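Local atomic coordinates of ATP phosphoribosyltransferase regulatory subunit (Bacillus halodurans, PDB entry 3OD1), a protein that is probably required, together with the HisG subunit, for the first step of histidine biosynthesis and may allow its feedback regulation by histidine. Residues E52-V57 against L68-D73; S61-Q66 against V112-Q117; I46-L51 against P83-P88. One frame throughout, in Å; residues are numbered along the deposited sequence.

The three contacts join neighbouring parts of the class II synthetase-like portion of the chain, their centres 10 to 13 Å apart. D65 couples contacts 1 and 2: its OD2 makes a salt bridge to K70 NZ at 2.8 Å, and its OD1 a probable hydrogen bond to Y54 OH at 2.5 Å. Contacts 2 and 3 meet through two further probable hydrogen bonds, S61 OG to D84 OD1 at 2.6 Å and R114 NH1 to P83 O at 2.7 Å. Contact 1 is nested in the chain loop closed by contact 3, and L68 CD2 packs on P83 CB at 3.5 Å. All three also touch the second subunit.

Contact 1 of 3, residues E52-V57 against L68-D73; sequences EYYETV and LFKLLD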
loop_
_atom_site.group_PDB
_atom_site.type_symbol
_atom_site.label_atom_id
_atom_site.label_comp_id
_atom_site.label_asym_id
_atom_site.label_seq_id
_atom_site.Cartn_x
_atom_site.Cartn_y
_atom_site.Cartn_z
ATOM N N GLU B 52 -5.960 -11.599 8.710
ATOM C CA GLU B 52 -5.971 -11.882 10.145
ATOM C C GLU B 52 -6.933 -13.044 10.377
ATOM O O GLU B 52 -7.772 -13.347 9.518
ATOM C CB GLU B 52 -6.414 -10.649 10.954
ATOM C CG GLU B 52 -5.565 -9.389 10.748
ATOM C CD GLU B 52 -4.385 -9.287 11.707
ATOM O OE1 GLU B 52 -4.170 -10.222 12.502
ATOM O OE2 GLU B 52 -3.670 -8.271 11.664
ATOM N N TYR B 53 -6.802 -13.724 11.515
ATOM C CA TYR B 53 -7.780 -14.742 11.894
ATOM C C TYR B 53 -9.124 -14.112 12.197
ATOM O O TYR B 53 -9.203 -13.068 12.840
ATOM C CB TYR B 53 -7.325 -15.514 13.134
ATOM C CG TYR B 53 -6.279 -16.551 12.854
ATOM C CD1 TYR B 53 -6.560 -17.663 12.074
ATOM C CD2 TYR B 53 -4.993 -16.419 13.377
ATOM C CE1 TYR B 53 -5.575 -18.622 11.822
ATOM C CE2 TYR B 53 -4.020 -17.359 13.139
ATOM C CZ TYR B 53 -4.311 -18.456 12.362
ATOM O OH TYR B 53 -3.321 -19.382 12.139
ATOM N N TYR B 54 -10.190 -14.755 11.741
ATOM C CA TYR B 54 -11.534 -14.291 12.050
ATOM C C TYR B 54 -11.849 -14.376 13.547
ATOM O O TYR B 54 -12.378 -13.429 14.140
ATOM C CB TYR B 54 -12.555 -15.108 11.266
ATOM C CG TYR B 54 -13.970 -14.944 11.750
ATOM C CD1 TYR B 54 -14.630 -13.730 11.636
ATOM C CD2 TYR B 54 -14.656 -16.012 12.310
ATOM C CE1 TYR B 54 -15.935 -13.584 12.071
ATOM C CE2 TYR B 54 -15.956 -15.876 12.747
ATOM C CZ TYR B 54 -16.589 -14.663 12.631
ATOM O OH TYR B 54 -17.885 -14.531 13.067
ATOM N N GLU B 55 -11.518 -15.514 14.150
ATOM C CA GLU B 55 -11.938 -15.791 15.523
ATOM C C GLU B 55 -11.279 -14.867 16.543
ATOM O O GLU B 55 -11.780 -14.707 17.643
ATOM C CB GLU B 55 -11.687 -17.258 15.886
ATOM C CG GLU B 55 -12.599 -18.237 15.159
ATOM C CD GLU B 55 -14.083 -18.010 15.450
ATOM O OE1 GLU B 55 -14.412 -17.255 16.395
ATOM O OE2 GLU B 55 -14.922 -18.594 14.729
ATOM N N THR B 56 -10.159 -14.258 16.171
ATOM C CA THR B 56 -9.469 -13.335 17.064
ATOM C C THR B 56 -9.696 -11.871 16.668
ATOM O O THR B 56 -10.567 -11.200 17.215
ATOM C CB THR B 56 -7.961 -13.651 17.139
ATOM O OG1 THR B 56 -7.377 -13.563 15.830
ATOM C CG2 THR B 56 -7.743 -15.065 17.699
ATOM N N VAL B 57 -8.917 -11.386 15.705
ATOM C CA VAL B 57 -9.030 -10.007 15.241
ATOM C C VAL B 57 -10.379 -9.735 14.576
ATOM O O VAL B 57 -11.012 -8.703 14.823
ATOM C CB VAL B 57 -7.877 -9.676 14.266
ATOM C CG1 VAL B 57 -8.103 -8.333 13.587
ATOM C CG2 VAL B 57 -6.539 -9.730 15.002
ATOM N N LEU B 68 -17.764 -8.192 7.351
ATOM C CA LEU B 68 -16.397 -8.698 7.247
ATOM C C LEU B 68 -16.211 -9.473 5.955
ATOM O O LEU B 68 -17.114 -10.214 5.546
ATOM C CB LEU B 68 -16.058 -9.597 8.434
ATOM C CG LEU B 68 -16.086 -8.941 9.816
ATOM C CD1 LEU B 68 -15.987 -9.998 10.892
ATOM C CD2 LEU B 68 -14.948 -7.937 9.939
ATOM N N PHE B 69 -15.057 -9.290 5.301
ATOM C CA PHE B 69 -14.693 -10.151 4.182
ATOM C C PHE B 69 -14.036 -11.416 4.728
ATOM O O PHE B 69 -12.832 -11.437 5.040
ATOM C CB PHE B 69 -13.749 -9.444 3.194
ATOM C CG PHE B 69 -13.644 -10.139 1.849
ATOM C CD1 PHE B 69 -13.166 -11.441 1.755
ATOM C CD2 PHE B 69 -14.014 -9.489 0.684
ATOM C CE1 PHE B 69 -13.069 -12.085 0.521
ATOM C CE2 PHE B 69 -13.913 -10.129 -0.561
ATOM C CZ PHE B 69 -13.453 -11.427 -0.634
ATOM N N LYS B 70 -14.834 -12.474 4.831
ATOM C CA LYS B 70 -14.362 -13.770 5.296
ATOM C C LYS B 70 -13.911 -14.671 4.154
ATOM O O LYS B 70 -14.421 -14.577 3.030
ATOM C CB LYS B 70 -15.474 -14.481 6.087
ATOM C CG LYS B 70 -15.907 -13.762 7.355
ATOM C CD LYS B 70 -17.202 -14.355 7.911
ATOM C CE LYS B 70 -17.730 -13.558 9.099
ATOM N NZ LYS B 70 -18.761 -14.343 9.878
ATOM N N LEU B 71 -12.950 -15.543 4.451
ATOM C CA LEU B 71 -12.533 -16.598 3.523
ATOM C C LEU B 71 -11.969 -17.771 4.302
ATOM O O LEU B 71 -11.483 -17.605 5.424
ATOM C CB LEU B 71 -11.459 -16.094 2.541
ATOM C CG LEU B 71 -10.194 -15.536 3.203
ATOM C CD1 LEU B 71 -8.921 -16.023 2.505
ATOM C CD2 LEU B 71 -10.257 -14.009 3.282
ATOM N N LEU B 72 -12.013 -18.956 3.701
ATOM C CA LEU B 72 -11.351 -20.128 4.274
ATOM C C LEU B 72 -9.926 -20.303 3.758
ATOM O O LEU B 72 -9.663 -20.153 2.556
ATOM C CB LEU B 72 -12.138 -21.398 3.962
ATOM C CG LEU B 72 -13.568 -21.471 4.494
ATOM C CD1 LEU B 72 -14.183 -22.800 4.076
ATOM C CD2 LEU B 72 -13.587 -21.315 6.007
ATOM N N ASP B 73 -9.005 -20.629 4.662
ATOM C CA ASP B 73 -7.668 -20.994 4.229
ATOM C C ASP B 73 -7.679 -22.466 3.830
ATOM O O ASP B 73 -8.735 -23.102 3.814
ATOM C CB ASP B 73 -6.599 -20.675 5.280
ATOM C CG ASP B 73 -6.742 -21.490 6.551
ATOM O OD1 ASP B 73 -7.432 -22.530 6.543
ATOM O OD2 ASP B 73 -6.141 -21.084 7.569
#
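The start of helix 54-60 faces the edge strand 69-72 of a small three-stranded antiparallel sheet, and Y54 bridges the two by packing on K70 and L68. Strand 51-53 runs straight into this helix, with Y53 at the N-cap, so Y54 is the first helical residue. Its CG lies anti to the backbone N (chi1 166°), which directs the ring toward the 68-73 segment. There L68 comes to the rim of the ring, CD1 lying near the ring plane and 3.8 Å from Y54 CE1; the two side chains are roughly perpendicular. K70 approaches the same ring aslant. Its chain, extended beyond CG, brings only CE and NZ close to the phenol: K70 CE is 3.5 Å from Y54 CE1, and K70 NZ stands 3.3 Å from Y54 OH. Both polar ends have their stronger partner in D65, whose carboxylate makes a salt bridge to K70 and a hydrogen bond to Y54. One acid thus gathers the phenol and the ammonium group and holds them at one end of the contact, while CD1 of L68 supplies its apolar end. The interaction is mixed in character, partly buried, and rests on side chains alone, the closest CA atoms, those of Y54 and K70, being 7.3 Å apart. Between the two outer strands runs strand 78-81, to which E52 and Y54 bond on one side through V80 and T78, and F69 and L71 on the other through L81 and L79. D73 OD1 accepts from Q75 N and N77 N in the turn of the hairpin formed by 69-72 and 78-81, and helix 86-94 packs against V57 and E52.

Contact 2 of 3, residues S61-Q66 against V112-Q117; sequences SAILDQ and VYRAQQ
I63 lies over one face of the R114 guanidinium, joining the loop after helix 54-60 to the end of strand 104-113. That strand and 125-134 form an antiparallel pair consistent with motif 2 of class II aminoacyl-tRNA synthetases, and R114 probably corresponds to the arginine of that motif in histidyl-tRNA synthetase. At V112 the strand is still paired, through its backbone, with F126. Y113 follows; its hydroxyl hydrogen-bonds T50 of the second subunit, while its carbonyl O turns back to take a bond from R114 NH1 (2.9 Å). The donor sits well above the carbonyl plane, 57° out of it, although the acceptor is close to the guanidinium plane. R114 bends sharply at chi2 (-72°), which folds the guanidinium back beside its own strand and beneath I63. NH1 also donates to P83 O, so two backbone carbonyls fix the rotation of the group. Above it, I63 CG2 lies 3.9 Å from the plane, toward the rim, and CD1 is 3.4 Å from R114 NH2; the two side chains cross nearly at right angles. I63 itself is positioned by an ST turn, its N donating to S61 OG at 3.0 Å. A115 comes next, its backbone bonded to Q67. It also makes the second point of touch, its CB methyl resting 3.7 Å from the carbonyl O of Q66.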
loop_
_atom_site.group_PDB
_atom_site.type_symbol
_atom_site.label_atom_id
_atom_site.label_comp_id
_atom_site.label_asym_id
_atom_site.label_seq_id
_atom_site.Cartn_x
_atom_site.Cartn_y
_atom_site.Cartn_z
ATOM N N SER B 61 -13.046 -6.638 16.051
ATOM C CA SER B 61 -13.113 -5.451 15.203
ATOM C C SER B 61 -14.414 -4.680 15.427
ATOM O O SER B 61 -15.445 -5.270 15.781
ATOM C CB SER B 61 -13.011 -5.856 13.729
ATOM O OG SER B 61 -13.280 -4.754 12.886
ATOM N N ALA B 62 -14.366 -3.368 15.212
ATOM C CA ALA B 62 -15.563 -2.532 15.290
ATOM C C ALA B 62 -16.506 -2.792 14.116
ATOM O O ALA B 62 -17.689 -2.475 14.174
ATOM C CB ALA B 62 -15.182 -1.054 15.334
ATOM N N ILE B 63 -15.962 -3.362 13.045
ATOM C CA ILE B 63 -16.733 -3.681 11.846
ATOM C C ILE B 63 -17.683 -4.836 12.128
ATOM O O ILE B 63 -17.279 -5.851 12.692
ATOM C CB ILE B 63 -15.792 -4.037 10.668
ATOM C CG1 ILE B 63 -14.728 -2.951 10.532
ATOM C CG2 ILE B 63 -16.575 -4.168 9.369
ATOM C CD1 ILE B 63 -15.295 -1.543 10.496
ATOM N N LEU B 64 -18.947 -4.670 11.750
ATOM C CA LEU B 64 -19.976 -5.664 12.067
ATOM C C LEU B 64 -19.691 -6.958 11.345
ATOM O O LEU B 64 -19.160 -6.953 10.236
ATOM C CB LEU B 64 -21.363 -5.148 11.679
ATOM C CG LEU B 64 -22.151 -4.422 12.770
ATOM C CD1 LEU B 64 -21.225 -3.818 13.820
ATOM C CD2 LEU B 64 -23.068 -3.378 12.156
ATOM N N ASP B 65 -20.043 -8.069 11.974
ATOM C CA ASP B 65 -19.727 -9.380 11.433
ATOM C C ASP B 65 -20.180 -9.543 9.976
ATOM O O ASP B 65 -19.467 -10.115 9.154
ATOM C CB ASP B 65 -20.346 -10.462 12.309
ATOM C CG ASP B 65 -19.807 -11.837 11.995
ATOM O OD1 ASP B 65 -18.743 -12.214 12.540
ATOM O OD2 ASP B 65 -20.453 -12.546 11.199
ATOM N N GLN B 66 -21.365 -9.037 9.664
ATOM C CA GLN B 66 -21.930 -9.183 8.333
ATOM C C GLN B 66 -21.126 -8.395 7.292
ATOM O O GLN B 66 -21.195 -8.679 6.093
ATOM C CB GLN B 66 -23.391 -8.733 8.339
ATOM C CG GLN B 66 -24.167 -9.045 7.078
ATOM C CD GLN B 66 -25.661 -8.786 7.237
ATOM O OE1 GLN B 66 -26.179 -8.725 8.356
ATOM N NE2 GLN B 66 -26.360 -8.638 6.116
ATOM N N VAL B 112 -8.245 -1.416 3.605
ATOM C CA VAL B 112 -9.073 -2.303 4.413
ATOM C C VAL B 112 -10.221 -2.814 3.552
ATOM O O VAL B 112 -10.438 -2.329 2.432
ATOM C CB VAL B 112 -9.604 -1.585 5.686
ATOM C CG1 VAL B 112 -8.432 -1.207 6.587
ATOM C CG2 VAL B 112 -10.373 -0.344 5.302
ATOM N N TYR B 113 -10.949 -3.798 4.069
ATOM C CA TYR B 113 -11.810 -4.607 3.221
ATOM C C TYR B 113 -13.180 -4.822 3.849
ATOM O O TYR B 113 -13.324 -4.874 5.067
ATOM C CB TYR B 113 -11.144 -5.961 2.914
ATOM C CG TYR B 113 -9.755 -5.849 2.297
ATOM C CD1 TYR B 113 -9.576 -5.858 0.916
ATOM C CD2 TYR B 113 -8.634 -5.711 3.098
ATOM C CE1 TYR B 113 -8.307 -5.752 0.351
ATOM C CE2 TYR B 113 -7.363 -5.610 2.555
ATOM C CZ TYR B 113 -7.205 -5.630 1.180
ATOM O OH TYR B 113 -5.944 -5.501 0.648
ATOM N N ARG B 114 -14.182 -4.933 2.990
ATOM C CA ARG B 114 -15.556 -5.183 3.400
ATOM C C ARG B 114 -16.081 -6.375 2.616
ATOM O O ARG B 114 -15.609 -6.661 1.509
ATOM C CB ARG B 114 -16.421 -3.965 3.097
ATOM C CG ARG B 114 -16.023 -2.725 3.843
ATOM C CD ARG B 114 -16.392 -2.860 5.296
ATOM N NE ARG B 114 -16.025 -1.669 6.053
ATOM C CZ ARG B 114 -14.882 -1.544 6.708
ATOM N NH1 ARG B 114 -14.006 -2.540 6.683
ATOM N NH2 ARG B 114 -14.611 -0.431 7.372
ATOM N N ALA B 115 -17.060 -7.076 3.184
ATOM C CA ALA B 115 -17.671 -8.197 2.484
ATOM C C ALA B 115 -18.276 -7.683 1.176
ATOM O O ALA B 115 -18.798 -6.570 1.127
ATOM C CB ALA B 115 -18.739 -8.859 3.358
ATOM N N GLN B 116 -18.186 -8.475 0.111
ATOM C CA GLN B 116 -18.774 -8.087 -1.172
ATOM C C GLN B 116 -20.305 -8.113 -1.087
ATOM O O GLN B 116 -20.917 -9.181 -1.086
ATOM C CB GLN B 116 -18.283 -9.017 -2.289
ATOM C CG GLN B 116 -16.764 -9.130 -2.355
ATOM C CD GLN B 116 -16.288 -10.230 -3.285
ATOM O OE1 GLN B 116 -16.272 -11.406 -2.916
ATOM N NE2 GLN B 116 -15.878 -9.849 -4.499
ATOM N N GLN B 117 -20.915 -6.937 -0.998
ATOM C CA GLN B 117 -22.367 -6.843 -0.867
ATOM C C GLN B 117 -22.938 -5.953 -1.961
ATOM O O GLN B 117 -22.427 -4.860 -2.210
ATOM C CB GLN B 117 -22.759 -6.318 0.520
ATOM C CG GLN B 117 -22.597 -4.813 0.708
ATOM C CD GLN B 117 -23.933 -4.083 0.745
ATOM O OE1 GLN B 117 -24.814 -4.328 -0.084
ATOM N NE2 GLN B 117 -24.085 -3.172 1.704
#

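Contact 3 of 3, residues I46-L51 against P83-P88; sequences IETPTL and PDMTAP
T48 packs across the puckered pyrrolidine ring of P88 at about a right angle, touching it at one corner: OG1 lies 3.6 Å and CG2 3.9 Å from P88 CB. The flat group of the contact, the D84 carboxylate, takes no part in the touch across; its OD2 receives A87 N on the syn side, 22° out of the carboxylate plane, in a nearly straight bond (2.8 Å, 173°). This is a capping bond at the start of helix 86-94, and the negative charge there would be expected to interact favourably with the helix end. It closes the turn that contains M85. M85, a selenomethionine in this crystal, is bent at both chi2 and chi3, and this curl brings its selenium and methyl round to meet T48 tip to tip. T48 OG1 is 3.1 Å from both M85 SE and M85 CE, a tight fit. The oxygen lies nearly in line with the extension of the M85 CG-SE bond, a direction that could suit a weak electrostatic attraction between oxygen and selenium. With chi1 at 57°, OG1 of T48 sits between its backbone N and carbonyl carbon, leaving CG2 to lie 3.7 Å from M85 CE. I46 completes the apolar side: it passes M85 in the opposite direction, with its CD1 3.6 Å from M85 CE. All four touching residues are buried. The contact therefore seats the loop between strands 44-45 and 51-53 against M85, just before helix 86-94, and P88 in its first turn. Y108 and S110 of strand 104-113 pack on M85, and L106 on I46. Farther along helix 86-94, I89 and L92 pack on I46, while R91 touches T48 and P49.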
loop_
_atom_site.group_PDB
_atom_site.type_symbol
_atom_site.label_atom_id
_atom_site.label_comp_id
_atom_site.label_asym_id
_atom_site.label_seq_id
_atom_site.Cartn_x
_atom_site.Cartn_y
_atom_site.Cartn_z
ATOM N N ILE B 46 3.278 1.961 10.929
ATOM C CA ILE B 46 3.541 0.528 10.904
ATOM C C ILE B 46 2.761 -0.106 9.762
ATOM O O ILE B 46 1.983 0.583 9.079
ATOM C CB ILE B 46 3.194 -0.167 12.253
ATOM C CG1 ILE B 46 1.824 0.283 12.774
ATOM C CG2 ILE B 46 4.285 0.105 13.279
ATOM C CD1 ILE B 46 0.637 -0.348 12.023
ATOM N N GLU B 47 2.997 -1.397 9.531
ATOM C CA GLU B 47 2.098 -2.181 8.689
ATOM C C GLU B 47 1.770 -3.514 9.343
ATOM O O GLU B 47 2.544 -4.036 10.148
ATOM C CB GLU B 47 2.661 -2.378 7.275
ATOM C CG GLU B 47 2.820 -1.052 6.532
ATOM C CD GLU B 47 3.445 -1.182 5.134
ATOM O OE1 GLU B 47 4.196 -2.152 4.885
ATOM O OE2 GLU B 47 3.188 -0.288 4.292
ATOM N N THR B 48 0.596 -4.040 9.024
ATOM C CA THR B 48 0.168 -5.347 9.518
ATOM C C THR B 48 -0.253 -6.152 8.294
ATOM O O THR B 48 -0.324 -5.596 7.187
ATOM C CB THR B 48 -1.025 -5.213 10.481
ATOM O OG1 THR B 48 -2.092 -4.544 9.800
ATOM C CG2 THR B 48 -0.638 -4.418 11.726
ATOM N N PRO B 49 -0.531 -7.456 8.468
ATOM C CA PRO B 49 -0.789 -8.302 7.293
ATOM C C PRO B 49 -2.152 -8.059 6.680
ATOM O O PRO B 49 -3.059 -7.519 7.320
ATOM C CB PRO B 49 -0.761 -9.731 7.863
ATOM C CG PRO B 49 -0.041 -9.600 9.190
ATOM C CD PRO B 49 -0.452 -8.252 9.707
ATOM N N THR B 50 -2.297 -8.513 5.445
ATOM C CA THR B 50 -3.561 -8.419 4.753
ATOM C C THR B 50 -4.587 -9.371 5.377
ATOM O O THR B 50 -5.779 -9.096 5.375
ATOM C CB THR B 50 -3.365 -8.735 3.266
ATOM O OG1 THR B 50 -2.497 -7.748 2.696
ATOM C CG2 THR B 50 -4.703 -8.723 2.534
ATOM N N LEU B 51 -4.110 -10.484 5.925
ATOM C CA LEU B 51 -4.996 -11.500 6.490
ATOM C C LEU B 51 -4.837 -11.605 8.001
ATOM O O LEU B 51 -3.715 -11.689 8.508
ATOM C CB LEU B 51 -4.678 -12.864 5.874
ATOM C CG LEU B 51 -5.035 -13.018 4.391
ATOM C CD1 LEU B 51 -4.290 -14.197 3.776
ATOM C CD2 LEU B 51 -6.529 -13.190 4.234
ATOM N N PRO B 83 -10.447 -5.848 8.269
ATOM C CA PRO B 83 -11.558 -4.901 8.228
ATOM C C PRO B 83 -11.144 -3.497 8.670
ATOM O O PRO B 83 -11.793 -2.515 8.291
ATOM C CB PRO B 83 -12.572 -5.519 9.212
ATOM C CG PRO B 83 -11.752 -6.358 10.125
ATOM C CD PRO B 83 -10.652 -6.908 9.269
ATOM N N ASP B 84 -10.088 -3.401 9.473
ATOM C CA ASP B 84 -9.655 -2.114 10.020
ATOM C C ASP B 84 -8.195 -2.221 10.473
ATOM O O ASP B 84 -7.627 -3.313 10.486
ATOM C CB ASP B 84 -10.537 -1.725 11.210
ATOM C CG ASP B 84 -10.386 -2.693 12.398
ATOM O OD1 ASP B 84 -10.884 -3.834 12.325
ATOM O OD2 ASP B 84 -9.750 -2.330 13.401
HETATM N N MSE B 85 -7.597 -1.105 10.876
HETATM C CA MSE B 85 -6.227 -1.136 11.387
HETATM C C MSE B 85 -6.124 -1.073 12.917
HETATM O O MSE B 85 -5.058 -1.338 13.483
HETATM C CB MSE B 85 -5.377 -0.036 10.739
HETATM C CG MSE B 85 -4.903 -0.394 9.303
HETATM SE SE MSE B 85 -3.869 -2.060 9.256
HETATM C CE MSE B 85 -2.310 -1.504 10.292
ATOM N N THR B 86 -7.225 -0.730 13.578
ATOM C CA THR B 86 -7.203 -0.586 15.030
ATOM C C THR B 86 -7.016 -1.933 15.740
ATOM O O THR B 86 -6.165 -2.065 16.626
ATOM C CB THR B 86 -8.457 0.123 15.570
ATOM O OG1 THR B 86 -8.592 1.401 14.935
ATOM C CG2 THR B 86 -8.342 0.312 17.086
ATOM N N ALA B 87 -7.802 -2.933 15.361
ATOM C CA ALA B 87 -7.656 -4.245 15.991
ATOM C C ALA B 87 -6.297 -4.903 15.662
ATOM O O ALA B 87 -5.636 -5.476 16.545
ATOM C CB ALA B 87 -8.845 -5.153 15.655
ATOM N N PRO B 88 -5.853 -4.811 14.391
ATOM C CA PRO B 88 -4.498 -5.306 14.122
ATOM C C PRO B 88 -3.447 -4.542 14.923
ATOM O O PRO B 88 -2.508 -5.158 15.414
ATOM C CB PRO B 88 -4.334 -5.090 12.608
ATOM C CG PRO B 88 -5.752 -5.254 12.083
ATOM C CD PRO B 88 -6.620 -4.593 13.147
#